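Local coordinates for fatty acid-binding protein TM_1468 (Thermotoga maritima, PDB 1VPV) that binds long-chain fatty acids such as palmitate and may take part in lipid transport or fatty acid metabolism, at residues I59-F62 with Y63-R67; G151-I154 with E155-L158. All coordinates share one frame; numbering follows the deposited sequence.

Interaction 1 of 2, residues I59-F62 with Y63-R67; sequences IMNF and YKRIR
The Tyr-63 ring has Ile-59 over one face. The methyl CG2 of Ile-59 makes a CH-pi contact there, 4.1 Å from the ring centroid and 25° off its normal. Ile-59 O lies 3.4 Å above the plane of the Tyr-63 ring, offset toward the rim. The two side chains run side by side in the same direction. The Phe-62 ring meets Arg-65 NH2 at its edge, near its plane, 3.8 Å from CD1. The guanidinium stands steeply to that ring, their planes 76° apart. Phe-62 also touches Ile-66, with CE2 4.0 Å from CG2.

At the edge of the Arg-65 guanidinium sits the amide of Asn-61. Arg-65 NE donates to Asn-61 OD1 at 2.6 Å, from above the amide plane rather than along a lone pair. NH2 adds a weak bond to the same oxygen. With CG opposite its own carbonyl carbon (chi1 -74°) and a bend at chi3, the arginine chain folds back toward the preceding turn. NH1 forms a salt bridge with Glu-50. A leucine in place of Arg-65 would probably leave Asn-61 OD1 without these two donors and Glu-50 without this positive mate.

All of this lies within helix 56-68. Its i to i+4 backbone bonds include Ile-66 N to Phe-62 O at 2.8 Å. Phe-62 and Tyr-63 also pack on helix 278-284. The chemistry thus divides the helix: apolar contacts on its buried side, and a polar clasp at partly exposed Asn-61 and Arg-65 that joins one turn to the next.

Interaction 2 of 2, residues G151-I154 with E155-L158; sequences GATI and EEVL
Thr-153 and Glu-156 hold each other by two reciprocal hydrogen bonds, the capping box that starts helix 154-166. Thr-153 is the N-cap, and its OG1 accepts from Glu-156 N at 2.8 Å. OG1 sits between its own backbone N and carbonyl carbon (chi1 75°), which turns it toward the first turn of the helix. In return, Thr-153 N donates to Glu-156 OE1 at 3.0 Å. That bond is nearly straight, at 174°, and reaches the carboxylate on its anti side.

Backbone bonds then begin the helix. Val-157 N donates to Thr-153 O, and Leu-158 N to Ile-154 O.

The apolar contacts are few. Ile-154 and Leu-158 lie side by side, CG2 of the first 3.6 Å from CD1 of the second. Ala-152 CB touches Val-157 CG2 more loosely, at 4.4 Å.

Just before the cap, Gly-151, with positive phi, is the C-prime residue of the Schellman motif that ends helix 138-149. One helix therefore stops and the next starts within a few residues. Val-157 packs back on Ala-144, Met-147 and Leu-148 of helix 138-149, while Ile-154 and Leu-158 face strands 97-102 and 125-129.

Overall arrangement
Interactions 1 and 2 are both local contacts, but they belong to different places in the DegV fold. Their centres are 39 Å apart, on opposite sides of the chain's centre, and their nearest atoms are about 25 Å apart. Interaction 1 lies within a helix near the fatty acid site. The side chain of Tyr-63 is about 11 Å from the bound palmitic acid, and that of Phe-62 about 7 Å from the side chain of Thr-75, a hexadecanoate-binding residue. Interaction 2 lies away from the annotated binding residues. It marks a helix start next to parallel strands 97-102 and 125-129.

Interaction 1 of 2, residues I59-F62 with Y63-R67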
ATOM      1  N   ILE A  59       0.615   9.950  12.229  1.00 26.08           N
ATOM      2  CA  ILE A  59       1.299   8.715  11.976  1.00 28.85           C
ATOM      3  C   ILE A  59       2.487   8.542  12.929  1.00 29.26           C
ATOM      4  O   ILE A  59       2.696   7.446  13.474  1.00 29.69           O
ATOM      5  CB  ILE A  59       1.671   8.559  10.488  1.00 27.49           C
ATOM      6  CG1 ILE A  59       0.423   8.121   9.731  1.00 29.76           C
ATOM      7  CG2 ILE A  59       2.735   7.511  10.308  1.00 29.57           C
ATOM      8  CD1 ILE A  59       0.534   8.290   8.223  1.00 38.93           C
HETATM    9  N   MSE A  60       3.239   9.607  13.144  1.00 29.16           N
HETATM   10  CA  MSE A  60       4.315   9.609  14.135  1.00 31.63           C
HETATM   11  C   MSE A  60       3.917   9.337  15.595  1.00 28.76           C
HETATM   12  O   MSE A  60       4.636   8.643  16.326  1.00 28.57           O
HETATM   13  CB  MSE A  60       4.936  10.967  14.123  1.00 34.38           C
HETATM   14  CG  MSE A  60       5.759  11.199  12.916  1.00 55.94           C
HETATM   15 SE   MSE A  60       7.549  11.419  13.575  1.00105.27          SE
HETATM   16  CE  MSE A  60       7.360  13.281  14.275  1.00 73.98           C
ATOM     17  N   ASN A  61       2.824   9.957  16.032  1.00 25.08           N
ATOM     18  CA  ASN A  61       2.268   9.723  17.359  1.00 25.21           C
ATOM     19  C   ASN A  61       1.901   8.246  17.554  1.00 25.56           C
ATOM     20  O   ASN A  61       2.191   7.640  18.604  1.00 28.12           O
ATOM     21  CB  ASN A  61       1.028  10.587  17.551  1.00 25.07           C
ATOM     22  CG  ASN A  61       0.479  10.513  18.949  1.00 27.43           C
ATOM     23  OD1 ASN A  61      -0.541   9.867  19.194  1.00 26.01           O
ATOM     24  ND2 ASN A  61       1.153  11.168  19.882  1.00 33.78           N
ATOM     25  N   PHE A  62       1.275   7.675  16.533  1.00 20.15           N
ATOM     26  CA  PHE A  62       0.874   6.308  16.561  1.00 20.36           C
ATOM     27  C   PHE A  62       2.090   5.392  16.703  1.00 21.44           C
ATOM     28  O   PHE A  62       2.060   4.395  17.409  1.00 19.17           O
ATOM     29  CB  PHE A  62       0.131   5.960  15.271  1.00 20.62           C
ATOM     30  CG  PHE A  62      -0.369   4.552  15.251  1.00 25.07           C
ATOM     31  CD1 PHE A  62      -1.571   4.230  15.904  1.00 22.73           C
ATOM     32  CD2 PHE A  62       0.370   3.541  14.636  1.00 16.58           C
ATOM     33  CE1 PHE A  62      -2.038   2.930  15.931  1.00 17.36           C
ATOM     34  CE2 PHE A  62      -0.089   2.256  14.649  1.00 27.90           C
ATOM     35  CZ  PHE A  62      -1.298   1.931  15.324  1.00 21.17           C
ATOM     36  N   TYR A  63       3.149   5.716  15.979  1.00 21.30           N
ATOM     37  CA  TYR A  63       4.368   4.944  16.051  1.00 23.07           C
ATOM     38  C   TYR A  63       4.856   4.912  17.494  1.00 22.56           C
ATOM     39  O   TYR A  63       5.327   3.902  17.975  1.00 25.02           O
ATOM     40  CB  TYR A  63       5.476   5.550  15.151  1.00 23.30           C
ATOM     41  CG  TYR A  63       5.378   5.286  13.650  1.00 24.80           C
ATOM     42  CD1 TYR A  63       4.678   4.192  13.132  1.00 19.00           C
ATOM     43  CD2 TYR A  63       6.049   6.113  12.748  1.00 23.56           C
ATOM     44  CE1 TYR A  63       4.631   3.955  11.753  1.00 16.16           C
ATOM     45  CE2 TYR A  63       6.019   5.866  11.382  1.00 20.35           C
ATOM     46  CZ  TYR A  63       5.314   4.794  10.890  1.00 22.24           C
ATOM     47  OH  TYR A  63       5.277   4.575   9.513  1.00 22.08           O
ATOM     48  N   LYS A  64       4.758   6.037  18.168  1.00 20.82           N
ATOM     49  CA  LYS A  64       5.263   6.126  19.492  1.00 22.89           C
ATOM     50  C   LYS A  64       4.391   5.262  20.412  1.00 21.52           C
ATOM     51  O   LYS A  64       4.928   4.460  21.177  1.00 23.33           O
ATOM     52  CB  LYS A  64       5.299   7.594  19.916  1.00 25.37           C
ATOM     53  CG  LYS A  64       5.946   7.851  21.237  1.00 30.85           C
ATOM     54  CD  LYS A  64       5.617   9.249  21.758  1.00 36.91           C
ATOM     55  CE  LYS A  64       4.260   9.296  22.468  1.00 45.55           C
ATOM     56  NZ  LYS A  64       4.349   9.036  23.946  1.00 43.03           N
ATOM     57  N   ARG A  65       3.064   5.402  20.295  1.00 20.36           N
ATOM     58  CA  ARG A  65       2.110   4.659  21.109  1.00 18.57           C
ATOM     59  C   ARG A  65       2.124   3.151  20.849  1.00 19.11           C
ATOM     60  O   ARG A  65       2.019   2.398  21.789  1.00 19.95           O
ATOM     61  CB  ARG A  65       0.696   5.223  20.978  1.00 19.42           C
ATOM     62  CG  ARG A  65       0.503   6.590  21.747  1.00 23.61           C
ATOM     63  CD  ARG A  65      -0.886   7.245  21.578  1.00 21.21           C
ATOM     64  NE  ARG A  65      -1.151   7.532  20.164  1.00 26.27           N
ATOM     65  CZ  ARG A  65      -2.009   6.857  19.394  1.00 30.24           C
ATOM     66  NH1 ARG A  65      -2.707   5.827  19.866  1.00 37.53           N
ATOM     67  NH2 ARG A  65      -2.151   7.198  18.124  1.00 29.55           N
ATOM     68  N   ILE A  66       2.320   2.690  19.613  1.00 19.59           N
ATOM     69  CA  ILE A  66       2.354   1.255  19.370  1.00 19.61           C
ATOM     70  C   ILE A  66       3.685   0.613  19.814  1.00 19.26           C
ATOM     71  O   ILE A  66       3.670  -0.493  20.325  1.00 17.53           O
ATOM     72  CB  ILE A  66       1.952   0.836  17.923  1.00 20.47           C
ATOM     73  CG1 ILE A  66       1.731  -0.681  17.843  1.00 25.77           C
ATOM     74  CG2 ILE A  66       2.995   1.230  16.897  1.00 23.63           C
ATOM     75  CD1 ILE A  66       0.889  -1.102  16.664  1.00 32.90           C
ATOM     76  N   ARG A  67       4.813   1.290  19.665  1.00 16.84           N
ATOM     77  CA  ARG A  67       6.068   0.786  20.257  1.00 18.34           C
ATOM     78  C   ARG A  67       5.957   0.602  21.782  1.00 18.67           C
ATOM     79  O   ARG A  67       6.530  -0.311  22.348  1.00 16.49           O
ATOM     80  CB  ARG A  67       7.226   1.744  19.933  1.00 18.88           C
ATOM     81  CG  ARG A  67       7.667   1.698  18.457  1.00 24.36           C
ATOM     82  CD  ARG A  67       8.978   2.463  18.217  1.00 21.81           C
ATOM     83  NE  ARG A  67       9.467   2.276  16.843  1.00 21.57           N
ATOM     84  CZ  ARG A  67      10.229   1.265  16.430  1.00 23.72           C
ATOM     85  NH1 ARG A  67      10.582   0.297  17.249  1.00 26.41           N
ATOM     86  NH2 ARG A  67      10.605   1.189  15.158  1.00 27.93           N
TER

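Interaction 2 of 2, residues G151-I154 with E155-L158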
ATOM      1  N   GLY A 151      -5.306  12.857 -21.522  1.00 25.37           N
ATOM      2  CA  GLY A 151      -6.546  12.788 -22.259  1.00 24.44           C
ATOM      3  C   GLY A 151      -7.256  11.454 -22.339  1.00 25.41           C
ATOM      4  O   GLY A 151      -8.289  11.376 -22.989  1.00 26.02           O
ATOM      5  N   ALA A 152      -6.751  10.410 -21.679  1.00 26.26           N
ATOM      6  CA  ALA A 152      -7.391   9.080 -21.760  1.00 24.61           C
ATOM      7  C   ALA A 152      -8.762   9.005 -21.085  1.00 24.63           C
ATOM      8  O   ALA A 152      -9.049   9.720 -20.092  1.00 25.70           O
ATOM      9  CB  ALA A 152      -6.491   8.010 -21.172  1.00 24.77           C
ATOM     10  N   THR A 153      -9.578   8.089 -21.597  1.00 22.13           N
ATOM     11  CA  THR A 153     -10.851   7.756 -20.993  1.00 22.68           C
ATOM     12  C   THR A 153     -10.664   6.813 -19.830  1.00 24.43           C
ATOM     13  O   THR A 153      -9.642   6.111 -19.696  1.00 23.64           O
ATOM     14  CB  THR A 153     -11.812   7.045 -21.957  1.00 23.85           C
ATOM     15  OG1 THR A 153     -11.389   5.690 -22.146  1.00 25.43           O
ATOM     16  CG2 THR A 153     -11.883   7.768 -23.317  1.00 21.56           C
ATOM     17  N   ILE A 154     -11.691   6.800 -18.996  1.00 26.34           N
ATOM     18  CA  ILE A 154     -11.748   5.953 -17.829  1.00 26.10           C
ATOM     19  C   ILE A 154     -11.612   4.533 -18.275  1.00 25.87           C
ATOM     20  O   ILE A 154     -10.875   3.756 -17.663  1.00 28.54           O
ATOM     21  CB  ILE A 154     -13.107   6.071 -17.140  1.00 26.10           C
ATOM     22  CG1 ILE A 154     -13.261   7.446 -16.513  1.00 25.97           C
ATOM     23  CG2 ILE A 154     -13.227   5.022 -16.063  1.00 28.93           C
ATOM     24  CD1 ILE A 154     -12.411   7.642 -15.262  1.00 31.00           C
ATOM     25  N   GLU A 155     -12.352   4.209 -19.336  1.00 24.97           N
ATOM     26  CA  GLU A 155     -12.340   2.895 -19.958  1.00 23.92           C
ATOM     27  C   GLU A 155     -10.898   2.534 -20.354  1.00 23.18           C
ATOM     28  O   GLU A 155     -10.423   1.427 -20.091  1.00 23.21           O
ATOM     29  CB  GLU A 155     -13.276   2.894 -21.181  1.00 25.20           C
ATOM     30  CG  GLU A 155     -14.756   3.365 -20.886  1.00 34.58           C
ATOM     31  CD  GLU A 155     -15.145   4.761 -21.459  1.00 35.81           C
ATOM     32  OE1 GLU A 155     -15.663   4.861 -22.601  1.00 38.42           O
ATOM     33  OE2 GLU A 155     -14.978   5.756 -20.742  1.00 23.98           O
ATOM     34  N   GLU A 156     -10.192   3.482 -20.962  1.00 21.44           N
ATOM     35  CA  GLU A 156      -8.801   3.259 -21.344  1.00 21.48           C
ATOM     36  C   GLU A 156      -7.935   3.067 -20.110  1.00 20.38           C
ATOM     37  O   GLU A 156      -7.112   2.177 -20.082  1.00 20.68           O
ATOM     38  CB  GLU A 156      -8.281   4.389 -22.252  1.00 21.10           C
ATOM     39  CG  GLU A 156      -8.946   4.351 -23.664  1.00 21.98           C
ATOM     40  CD  GLU A 156      -8.694   5.587 -24.555  1.00 25.59           C
ATOM     41  OE1 GLU A 156      -8.544   6.717 -24.043  1.00 21.54           O
ATOM     42  OE2 GLU A 156      -8.683   5.415 -25.806  1.00 39.52           O
ATOM     43  N   VAL A 157      -8.161   3.837 -19.053  1.00 21.27           N
ATOM     44  CA  VAL A 157      -7.362   3.655 -17.840  1.00 21.47           C
ATOM     45  C   VAL A 157      -7.572   2.256 -17.228  1.00 22.01           C
ATOM     46  O   VAL A 157      -6.615   1.539 -16.921  1.00 18.43           O
ATOM     47  CB  VAL A 157      -7.663   4.735 -16.813  1.00 19.92           C
ATOM     48  CG1 VAL A 157      -6.947   4.441 -15.509  1.00 24.51           C
ATOM     49  CG2 VAL A 157      -7.229   6.074 -17.347  1.00 22.83           C
ATOM     50  N   LEU A 158      -8.833   1.864 -17.077  1.00 24.01           N
ATOM     51  CA  LEU A 158      -9.142   0.588 -16.438  1.00 25.48           C
ATOM     52  C   LEU A 158      -8.568  -0.589 -17.215  1.00 24.99           C
ATOM     53  O   LEU A 158      -7.970  -1.484 -16.617  1.00 26.08           O
ATOM     54  CB  LEU A 158     -10.640   0.451 -16.236  1.00 25.77           C
ATOM     55  CG  LEU A 158     -11.151   1.461 -15.197  1.00 29.09           C
ATOM     56  CD1 LEU A 158     -12.649   1.597 -15.309  1.00 32.24           C
ATOM     57  CD2 LEU A 158     -10.766   1.075 -13.755  1.00 25.24           C
TER